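Local coordinates for protein 5-oxoprolinase subunit C (Escherichia coli, PDB 5DUD) that catalyses, as subunit C of 5-oxoprolinase, the cleavage of 5-oxoproline to L-glutamate, a reaction coupled to the hydrolysis of ATP to ADP and phosphate, at residues Leu168-Tyr182 with Arg257-Gln271. Sequence-based numbering, arbitrary orientation.
Sequences LLWGNRIRALPGPEY and RIACIIEADMYHLAQ
Ile-174 is wedged between Ile-261 and Leu-269 in the tightly packed, buried part of the contact, its CG2 against Ile-261 CG2 and its CD1 against Leu-269 CD2 (3.6 Å). With CG1 anti to the carbonyl carbon (chi1 -77°), one branch serves the strand and the other the helix, a task suited to a beta-branched residue. Beside it Asp-265, also buried, makes a firm polar link: OD2 takes the Arg-175 backbone N and OD1 the NH2 (3.0 Å each), while Ile-262 CD1 lies over the guanidinium face. Ala-176 and Ala-259 meet diagonally, methyl to methyl, on the face that carries Ile-261. Leu-177 and Cys-260 form an antiparallel hydrogen-bonded pair, N to O at 2.8 Å each way. Strands 173-178 and 257-261 are thus neighbours in a mixed sheet of the carboxyltransferase domain, of the cyclophilin-like clan; strand 277-282 flanks 173-178 on its other side. Past Pro-178 the chain turns through Gly-179, whose positive phi (85°) side-chain-bearing residues adopt less readily, and a cis peptide before Pro-180. Here Arg-257 grips the Glu-181 carboxylate side-on, NE to OE1 and NH2 to OE2 (both 3.2 Å), with Pro-180 CG over the guanidinium face. OE1 also accepts the backbone N of Arg-257; an alanine in place of Glu-181 would probably leave this N-H without its acceptor and the arginine charge without its carboxylate mate. The looser, solvent side is at 168-170, where Leu-169 is exposed. There Tyr-267 OH donates to Leu-169 O (2.9 Å), and Gln-271 CG sits over the five-membered ring of Trp-170, whose NE1, like Gln-271 NE2, is hydrogen-bonded to Asp-33 OD2. Between the two regions His-268 sets CB against Ile-174 CG1 and ND1 in a weak hydrogen bond with Gly-171 N (2.8 Å).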
ATOM      1  N   LEU A 168     -15.136  -4.416  18.432  1.00 35.73           N
ATOM      2  CA  LEU A 168     -14.754  -3.014  18.671  1.00 35.32           C
ATOM      3  C   LEU A 168     -15.735  -2.041  18.012  1.00 39.18           C
ATOM      4  O   LEU A 168     -16.066  -2.204  16.835  1.00 38.50           O
ATOM      5  CB  LEU A 168     -13.347  -2.748  18.120  1.00 34.66           C
ATOM      6  CG  LEU A 168     -12.198  -3.533  18.741  1.00 39.25           C
ATOM      7  CD1 LEU A 168     -10.919  -3.307  17.965  1.00 38.70           C
ATOM      8  CD2 LEU A 168     -11.992  -3.152  20.198  1.00 42.40           C
ATOM      9  N   LEU A 169     -16.163  -1.006  18.748  1.00 36.22           N
ATOM     10  CA  LEU A 169     -17.110  -0.048  18.183  1.00 36.19           C
ATOM     11  C   LEU A 169     -16.431   0.858  17.173  1.00 39.19           C
ATOM     12  O   LEU A 169     -15.273   1.239  17.356  1.00 38.50           O
ATOM     13  CB  LEU A 169     -17.799   0.803  19.266  1.00 37.18           C
ATOM     14  CG  LEU A 169     -19.312   0.668  19.289  1.00 42.73           C
ATOM     15  CD1 LEU A 169     -19.720  -0.652  19.929  1.00 43.19           C
ATOM     16  CD2 LEU A 169     -19.948   1.853  19.989  1.00 46.19           C
ATOM     17  N   TRP A 170     -17.167   1.190  16.108  1.00 35.63           N
ATOM     18  CA  TRP A 170     -16.719   2.081  15.041  1.00 35.06           C
ATOM     19  C   TRP A 170     -17.317   3.464  15.266  1.00 39.51           C
ATOM     20  O   TRP A 170     -18.287   3.605  16.014  1.00 39.86           O
ATOM     21  CB  TRP A 170     -17.134   1.511  13.673  1.00 33.48           C
ATOM     22  CG  TRP A 170     -16.629   0.119  13.456  1.00 33.74           C
ATOM     23  CD1 TRP A 170     -15.376  -0.244  13.062  1.00 35.95           C
ATOM     24  CD2 TRP A 170     -17.330  -1.098  13.737  1.00 33.77           C
ATOM     25  NE1 TRP A 170     -15.273  -1.614  13.016  1.00 35.17           N
ATOM     26  CE2 TRP A 170     -16.455  -2.164  13.438  1.00 37.09           C
ATOM     27  CE3 TRP A 170     -18.623  -1.394  14.193  1.00 35.73           C
ATOM     28  CZ2 TRP A 170     -16.833  -3.503  13.569  1.00 36.51           C
ATOM     29  CZ3 TRP A 170     -18.995  -2.722  14.330  1.00 37.26           C
ATOM     30  CH2 TRP A 170     -18.106  -3.758  14.021  1.00 37.31           C
ATOM     31  N   GLY A 171     -16.718   4.467  14.634  1.00 35.82           N
ATOM     32  CA  GLY A 171     -17.165   5.851  14.729  1.00 36.28           C
ATOM     33  C   GLY A 171     -16.654   6.705  13.586  1.00 39.52           C
ATOM     34  O   GLY A 171     -15.880   6.231  12.752  1.00 38.10           O
ATOM     35  N   ASN A 172     -17.080   7.972  13.543  1.00 36.91           N
ATOM     36  CA  ASN A 172     -16.648   8.919  12.503  1.00 36.70           C
ATOM     37  C   ASN A 172     -15.494   9.817  13.001  1.00 40.62           C
ATOM     38  O   ASN A 172     -14.863  10.456  12.159  1.00 39.98           O
ATOM     39  CB  ASN A 172     -17.810   9.780  11.960  1.00 38.71           C
ATOM     40  CG  ASN A 172     -18.660  10.474  12.994  1.00 63.24           C
ATOM     41  OD1 ASN A 172     -18.348  11.579  13.447  1.00 58.66           O
ATOM     42  ND2 ASN A 172     -19.766   9.849  13.384  1.00 55.40           N
ATOM     43  N   ARG A 173     -15.215   9.883  14.335  1.00 37.56           N
ATOM     44  CA  ARG A 173     -14.099  10.673  14.876  1.00 37.56           C
ATOM     45  C   ARG A 173     -12.813   9.836  14.819  1.00 40.45           C
ATOM     46  O   ARG A 173     -12.787   8.731  15.357  1.00 39.66           O
ATOM     47  CB  ARG A 173     -14.389  11.147  16.308  1.00 38.97           C
ATOM     48  CG  ARG A 173     -15.672  11.962  16.401  1.00 51.96           C
ATOM     49  CD  ARG A 173     -15.714  12.914  17.579  1.00 65.98           C
ATOM     50  NE  ARG A 173     -14.797  14.050  17.434  1.00 78.12           N
ATOM     51  CZ  ARG A 173     -14.992  15.113  16.651  1.00 94.66           C
ATOM     52  NH1 ARG A 173     -16.085  15.210  15.897  1.00 82.60           N
ATOM     53  NH2 ARG A 173     -14.089  16.088  16.610  1.00 82.91           N
ATOM     54  N   ILE A 174     -11.774  10.343  14.135  1.00 36.61           N
ATOM     55  CA  ILE A 174     -10.506   9.635  13.936  1.00 35.42           C
ATOM     56  C   ILE A 174      -9.337  10.517  14.390  1.00 39.00           C
ATOM     57  O   ILE A 174      -9.204  11.648  13.938  1.00 39.15           O
ATOM     58  CB  ILE A 174     -10.406   9.224  12.434  1.00 38.05           C
ATOM     59  CG1 ILE A 174     -11.306   7.992  12.145  1.00 38.03           C
ATOM     60  CG2 ILE A 174      -8.962   8.947  11.991  1.00 38.26           C
ATOM     61  CD1 ILE A 174     -12.234   8.171  11.003  1.00 45.33           C
ATOM     62  N   ARG A 175      -8.488   9.986  15.270  1.00 34.87           N
ATOM     63  CA  ARG A 175      -7.334  10.714  15.791  1.00 34.87           C
ATOM     64  C   ARG A 175      -6.198  10.762  14.773  1.00 38.27           C
ATOM     65  O   ARG A 175      -5.684   9.715  14.390  1.00 37.07           O
ATOM     66  CB  ARG A 175      -6.840  10.072  17.094  1.00 34.76           C
ATOM     67  CG  ARG A 175      -7.756  10.344  18.278  1.00 44.40           C
ATOM     68  CD  ARG A 175      -7.369   9.534  19.499  1.00 51.88           C
ATOM     69  NE  ARG A 175      -7.684   8.115  19.335  1.00 57.05           N
ATOM     70  CZ  ARG A 175      -7.437   7.167  20.236  1.00 69.79           C
ATOM     71  NH1 ARG A 175      -6.868   7.477  21.399  1.00 57.55           N
ATOM     72  NH2 ARG A 175      -7.764   5.905  19.989  1.00 55.43           N
ATOM     73  N   ALA A 176      -5.823  11.969  14.319  1.00 35.36           N
ATOM     74  CA  ALA A 176      -4.719  12.150  13.373  1.00 34.90           C
ATOM     75  C   ALA A 176      -3.639  13.019  14.000  1.00 39.24           C
ATOM     76  O   ALA A 176      -3.949  13.919  14.779  1.00 39.67           O
ATOM     77  CB  ALA A 176      -5.216  12.770  12.067  1.00 35.86           C
ATOM     78  N   LEU A 177      -2.369  12.737  13.652  1.00 35.34           N
ATOM     79  CA  LEU A 177      -1.197  13.477  14.123  1.00 35.71           C
ATOM     80  C   LEU A 177      -0.738  14.442  13.024  1.00 39.90           C
ATOM     81  O   LEU A 177      -0.625  14.016  11.876  1.00 38.98           O
ATOM     82  CB  LEU A 177      -0.048  12.516  14.494  1.00 35.33           C
ATOM     83  CG  LEU A 177       0.021  12.080  15.950  1.00 40.19           C
ATOM     84  CD1 LEU A 177       1.010  10.942  16.132  1.00 39.95           C
ATOM     85  CD2 LEU A 177       0.451  13.230  16.849  1.00 43.84           C
ATOM     86  N   PRO A 178      -0.436  15.717  13.331  1.00 37.37           N
ATOM     87  CA  PRO A 178      -0.021  16.644  12.266  1.00 37.70           C
ATOM     88  C   PRO A 178       1.376  16.402  11.691  1.00 41.38           C
ATOM     89  O   PRO A 178       2.270  15.933  12.392  1.00 41.01           O
ATOM     90  CB  PRO A 178      -0.041  18.009  12.972  1.00 40.64           C
ATOM     91  CG  PRO A 178       0.166  17.712  14.405  1.00 45.03           C
ATOM     92  CD  PRO A 178      -0.507  16.396  14.642  1.00 39.69           C
ATOM     93  N   GLY A 179       1.603  16.977  10.512  1.00 37.99           N
ATOM     94  CA  GLY A 179       2.913  17.111   9.881  1.00 37.71           C
ATOM     95  C   GLY A 179       3.324  15.906   9.097  1.00 40.30           C
ATOM     96  O   GLY A 179       2.556  14.940   9.048  1.00 39.31           O
ATOM     97  N   PRO A 180       4.481  15.884   8.403  1.00 36.37           N
ATOM     98  CA  PRO A 180       5.616  16.832   8.242  1.00 36.82           C
ATOM     99  C   PRO A 180       5.307  18.199   7.599  1.00 40.94           C
ATOM    100  O   PRO A 180       5.906  19.176   8.034  1.00 41.39           O
ATOM    101  CB  PRO A 180       6.592  16.047   7.340  1.00 38.30           C
ATOM    102  CG  PRO A 180       6.222  14.621   7.530  1.00 41.78           C
ATOM    103  CD  PRO A 180       4.752  14.620   7.716  1.00 37.00           C
ATOM    104  N   GLU A 181       4.397  18.295   6.601  1.00 36.98           N
ATOM    105  CA  GLU A 181       4.078  19.575   5.933  1.00 37.70           C
ATOM    106  C   GLU A 181       2.845  20.285   6.545  1.00 41.90           C
ATOM    107  O   GLU A 181       2.144  20.996   5.830  1.00 42.26           O
ATOM    108  CB  GLU A 181       3.838  19.360   4.422  1.00 39.06           C
ATOM    109  CG  GLU A 181       5.059  18.904   3.643  1.00 48.38           C
ATOM    110  CD  GLU A 181       5.399  17.427   3.719  1.00 64.62           C
ATOM    111  OE1 GLU A 181       4.467  16.616   3.902  1.00 58.79           O
ATOM    112  OE2 GLU A 181       6.572  17.067   3.485  1.00 56.54           O
ATOM    113  N   TYR A 182       2.638  20.198   7.863  1.00 38.15           N
ATOM    114  CA  TYR A 182       1.483  20.822   8.527  1.00 38.42           C
ATOM    115  C   TYR A 182       1.673  22.326   8.639  1.00 43.77           C
ATOM    116  O   TYR A 182       0.699  23.064   8.523  1.00 44.12           O
ATOM    117  CB  TYR A 182       1.272  20.208   9.918  1.00 39.00           C
ATOM    118  CG  TYR A 182       0.155  20.798  10.750  1.00 41.26           C
ATOM    119  CD1 TYR A 182      -1.166  20.418  10.543  1.00 42.88           C
ATOM    120  CD2 TYR A 182       0.431  21.611  11.842  1.00 42.81           C
ATOM    121  CE1 TYR A 182      -2.193  20.898  11.352  1.00 44.17           C
ATOM    122  CE2 TYR A 182      -0.586  22.098  12.659  1.00 44.27           C
ATOM    123  CZ  TYR A 182      -1.901  21.745  12.405  1.00 51.39           C
ATOM    124  OH  TYR A 182      -2.926  22.198  13.204  1.00 53.18           O
ATOM    125  N   ARG A 257       2.075  16.266   2.828  1.00 32.12           N
ATOM    126  CA  ARG A 257       1.371  15.490   3.847  1.00 30.86           C
ATOM    127  C   ARG A 257       0.977  16.380   5.038  1.00 35.33           C
ATOM    128  O   ARG A 257       1.847  16.809   5.799  1.00 35.10           O
ATOM    129  CB  ARG A 257       2.262  14.324   4.323  1.00 29.35           C
ATOM    130  CG  ARG A 257       2.806  13.430   3.207  1.00 34.86           C
ATOM    131  CD  ARG A 257       4.054  12.675   3.635  1.00 38.90           C
ATOM    132  NE  ARG A 257       5.244  13.531   3.629  1.00 43.48           N
ATOM    133  CZ  ARG A 257       6.488  13.116   3.865  1.00 55.93           C
ATOM    134  NH1 ARG A 257       6.735  11.835   4.123  1.00 42.17           N
ATOM    135  NH2 ARG A 257       7.497  13.980   3.836  1.00 43.12           N
ATOM    136  N   ILE A 258      -0.319  16.675   5.177  1.00 32.33           N
ATOM    137  CA  ILE A 258      -0.815  17.524   6.265  1.00 32.75           C
ATOM    138  C   ILE A 258      -0.922  16.756   7.591  1.00 36.59           C
ATOM    139  O   ILE A 258      -0.545  17.314   8.616  1.00 36.86           O
ATOM    140  CB  ILE A 258      -2.168  18.199   5.914  1.00 36.43           C
ATOM    141  CG1 ILE A 258      -2.483  19.326   6.926  1.00 37.67           C
ATOM    142  CG2 ILE A 258      -3.341  17.193   5.849  1.00 36.39           C
ATOM    143  CD1 ILE A 258      -3.654  20.149   6.583  1.00 45.11           C
ATOM    144  N   ALA A 259      -1.435  15.506   7.582  1.00 32.43           N
ATOM    145  CA  ALA A 259      -1.608  14.723   8.809  1.00 31.73           C
ATOM    146  C   ALA A 259      -1.433  13.228   8.562  1.00 34.76           C
ATOM    147  O   ALA A 259      -1.377  12.792   7.412  1.00 33.99           O
ATOM    148  CB  ALA A 259      -2.983  14.993   9.401  1.00 32.74           C
ATOM    149  N   CYS A 260      -1.315  12.452   9.645  1.00 31.18           N
ATOM    150  CA  CYS A 260      -1.171  10.998   9.581  1.00 30.30           C
ATOM    151  C   CYS A 260      -2.076  10.365  10.624  1.00 33.49           C
ATOM    152  O   CYS A 260      -1.966  10.695  11.803  1.00 33.49           O
ATOM    153  CB  CYS A 260       0.284  10.575   9.775  1.00 30.59           C
ATOM    154  SG  CYS A 260       0.574   8.800   9.544  1.00 33.69           S
ATOM    155  N   ILE A 261      -2.996   9.496  10.184  1.00 29.26           N
ATOM    156  CA  ILE A 261      -3.938   8.799  11.060  1.00 28.72           C
ATOM    157  C   ILE A 261      -3.194   7.681  11.802  1.00 31.96           C
ATOM    158  O   ILE A 261      -2.372   6.976  11.207  1.00 31.28           O
ATOM    159  CB  ILE A 261      -5.147   8.266  10.246  1.00 31.62           C
ATOM    160  CG1 ILE A 261      -5.925   9.443   9.609  1.00 32.57           C
ATOM    161  CG2 ILE A 261      -6.091   7.420  11.110  1.00 32.35           C
ATOM    162  CD1 ILE A 261      -6.512   9.128   8.347  1.00 39.59           C
ATOM    163  N   ILE A 262      -3.470   7.550  13.109  1.00 28.24           N
ATOM    164  CA  ILE A 262      -2.805   6.557  13.956  1.00 27.53           C
ATOM    165  C   ILE A 262      -3.341   5.158  13.640  1.00 30.23           C
ATOM    166  O   ILE A 262      -4.518   5.008  13.316  1.00 29.51           O
ATOM    167  CB  ILE A 262      -2.907   6.898  15.475  1.00 31.09           C
ATOM    168  CG1 ILE A 262      -4.367   6.852  16.027  1.00 31.56           C
ATOM    169  CG2 ILE A 262      -2.248   8.252  15.744  1.00 32.41           C
ATOM    170  CD1 ILE A 262      -4.490   6.912  17.515  1.00 37.46           C
ATOM    171  N   GLU A 263      -2.468   4.143  13.729  1.00 26.58           N
ATOM    172  CA  GLU A 263      -2.799   2.742  13.431  1.00 26.07           C
ATOM    173  C   GLU A 263      -3.983   2.198  14.266  1.00 29.44           C
ATOM    174  O   GLU A 263      -4.721   1.351  13.767  1.00 28.65           O
ATOM    175  CB  GLU A 263      -1.558   1.858  13.641  1.00 27.63           C
ATOM    176  CG  GLU A 263      -1.706   0.426  13.153  1.00 39.13           C
ATOM    177  CD  GLU A 263      -0.399  -0.341  13.092  1.00 61.82           C
ATOM    178  OE1 GLU A 263      -0.262  -1.340  13.833  1.00 57.94           O
ATOM    179  OE2 GLU A 263       0.495   0.066  12.314  1.00 56.21           O
ATOM    180  N   ALA A 264      -4.177   2.697  15.504  1.00 26.15           N
ATOM    181  CA  ALA A 264      -5.289   2.266  16.359  1.00 26.11           C
ATOM    182  C   ALA A 264      -6.661   2.728  15.824  1.00 29.52           C
ATOM    183  O   ALA A 264      -7.660   2.092  16.146  1.00 29.19           O
ATOM    184  CB  ALA A 264      -5.089   2.786  17.779  1.00 27.49           C
ATOM    185  N   ASP A 265      -6.719   3.815  15.018  1.00 25.76           N
ATOM    186  CA  ASP A 265      -7.973   4.351  14.465  1.00 25.58           C
ATOM    187  C   ASP A 265      -8.165   4.039  12.972  1.00 28.49           C
ATOM    188  O   ASP A 265      -9.224   4.358  12.428  1.00 28.03           O
ATOM    189  CB  ASP A 265      -8.039   5.875  14.690  1.00 27.91           C
ATOM    190  CG  ASP A 265      -8.392   6.240  16.120  1.00 37.46           C
ATOM    191  OD1 ASP A 265      -7.972   5.508  17.043  1.00 37.64           O
ATOM    192  OD2 ASP A 265      -9.088   7.258  16.316  1.00 44.24           O
ATOM    193  N   MET A 266      -7.181   3.403  12.312  1.00 24.52           N
ATOM    194  CA  MET A 266      -7.296   3.049  10.891  1.00 23.88           C
ATOM    195  C   MET A 266      -8.492   2.139  10.605  1.00 27.49           C
ATOM    196  O   MET A 266      -9.058   2.227   9.522  1.00 27.43           O
ATOM    197  CB  MET A 266      -6.015   2.353  10.391  1.00 25.88           C
ATOM    198  CG  MET A 266      -4.869   3.301  10.104  1.00 29.60           C
ATOM    199  SD  MET A 266      -5.181   4.420   8.718  1.00 33.86           S
ATOM    200  CE  MET A 266      -5.155   3.282   7.350  1.00 30.12           C
ATOM    201  N   TYR A 267      -8.867   1.257  11.554  1.00 23.44           N
ATOM    202  CA  TYR A 267      -9.994   0.342  11.365  1.00 23.00           C
ATOM    203  C   TYR A 267     -11.333   1.094  11.222  1.00 26.77           C
ATOM    204  O   TYR A 267     -12.230   0.575  10.560  1.00 26.51           O
ATOM    205  CB  TYR A 267     -10.072  -0.710  12.495  1.00 24.19           C
ATOM    206  CG  TYR A 267     -10.702  -0.269  13.800  1.00 26.05           C
ATOM    207  CD1 TYR A 267     -12.063  -0.435  14.024  1.00 28.37           C
ATOM    208  CD2 TYR A 267      -9.921   0.167  14.861  1.00 26.90           C
ATOM    209  CE1 TYR A 267     -12.645  -0.086  15.241  1.00 29.70           C
ATOM    210  CE2 TYR A 267     -10.487   0.509  16.087  1.00 28.32           C
ATOM    211  CZ  TYR A 267     -11.851   0.369  16.279  1.00 35.95           C
ATOM    212  OH  TYR A 267     -12.404   0.733  17.486  1.00 37.24           O
ATOM    213  N   HIS A 268     -11.468   2.310  11.796  1.00 23.22           N
ATOM    214  CA  HIS A 268     -12.712   3.082  11.686  1.00 23.27           C
ATOM    215  C   HIS A 268     -13.014   3.529  10.236  1.00 27.17           C
ATOM    216  O   HIS A 268     -14.183   3.549   9.853  1.00 26.81           O
ATOM    217  CB  HIS A 268     -12.696   4.328  12.589  1.00 24.37           C
ATOM    218  CG  HIS A 268     -12.778   4.040  14.055  1.00 27.84           C
ATOM    219  ND1 HIS A 268     -13.910   4.347  14.784  1.00 30.23           N
ATOM    220  CD2 HIS A 268     -11.852   3.515  14.889  1.00 29.18           C
ATOM    221  CE1 HIS A 268     -13.643   3.993  16.031  1.00 29.70           C
ATOM    222  NE2 HIS A 268     -12.410   3.501  16.143  1.00 29.43           N
ATOM    223  N   LEU A 269     -11.975   3.888   9.445  1.00 23.93           N
ATOM    224  CA  LEU A 269     -12.132   4.349   8.047  1.00 24.09           C
ATOM    225  C   LEU A 269     -12.860   3.298   7.177  1.00 27.99           C
ATOM    226  O   LEU A 269     -13.717   3.654   6.371  1.00 27.93           O
ATOM    227  CB  LEU A 269     -10.759   4.680   7.393  1.00 23.87           C
ATOM    228  CG  LEU A 269     -10.117   6.087   7.491  1.00 28.87           C
ATOM    229  CD1 LEU A 269     -10.896   7.146   6.690  1.00 29.78           C
ATOM    230  CD2 LEU A 269      -9.758   6.482   8.920  1.00 31.38           C
ATOM    231  N   ALA A 270     -12.513   2.008   7.370  1.00 24.23           N
ATOM    232  CA  ALA A 270     -13.040   0.862   6.623  1.00 24.03           C
ATOM    233  C   ALA A 270     -14.553   0.739   6.681  1.00 28.90           C
ATOM    234  O   ALA A 270     -15.132   0.267   5.706  1.00 28.66           O
ATOM    235  CB  ALA A 270     -12.422  -0.430   7.150  1.00 24.28           C
ATOM    236  N   GLN A 271     -15.190   1.112   7.808  1.00 26.27           N
ATOM    237  CA  GLN A 271     -16.636   0.971   7.954  1.00 26.93           C
ATOM    238  C   GLN A 271     -17.420   2.212   7.557  1.00 32.62           C
ATOM    239  O   GLN A 271     -18.633   2.109   7.395  1.00 33.01           O
ATOM    240  CB  GLN A 271     -17.001   0.599   9.398  1.00 28.32           C
ATOM    241  CG  GLN A 271     -16.364  -0.691   9.932  1.00 39.83           C
ATOM    242  CD  GLN A 271     -16.489  -1.925   9.066  1.00 54.77           C
ATOM    243  OE1 GLN A 271     -17.362  -2.038   8.202  1.00 50.65           O
ATOM    244  NE2 GLN A 271     -15.698  -2.938   9.370  1.00 43.93           N
TER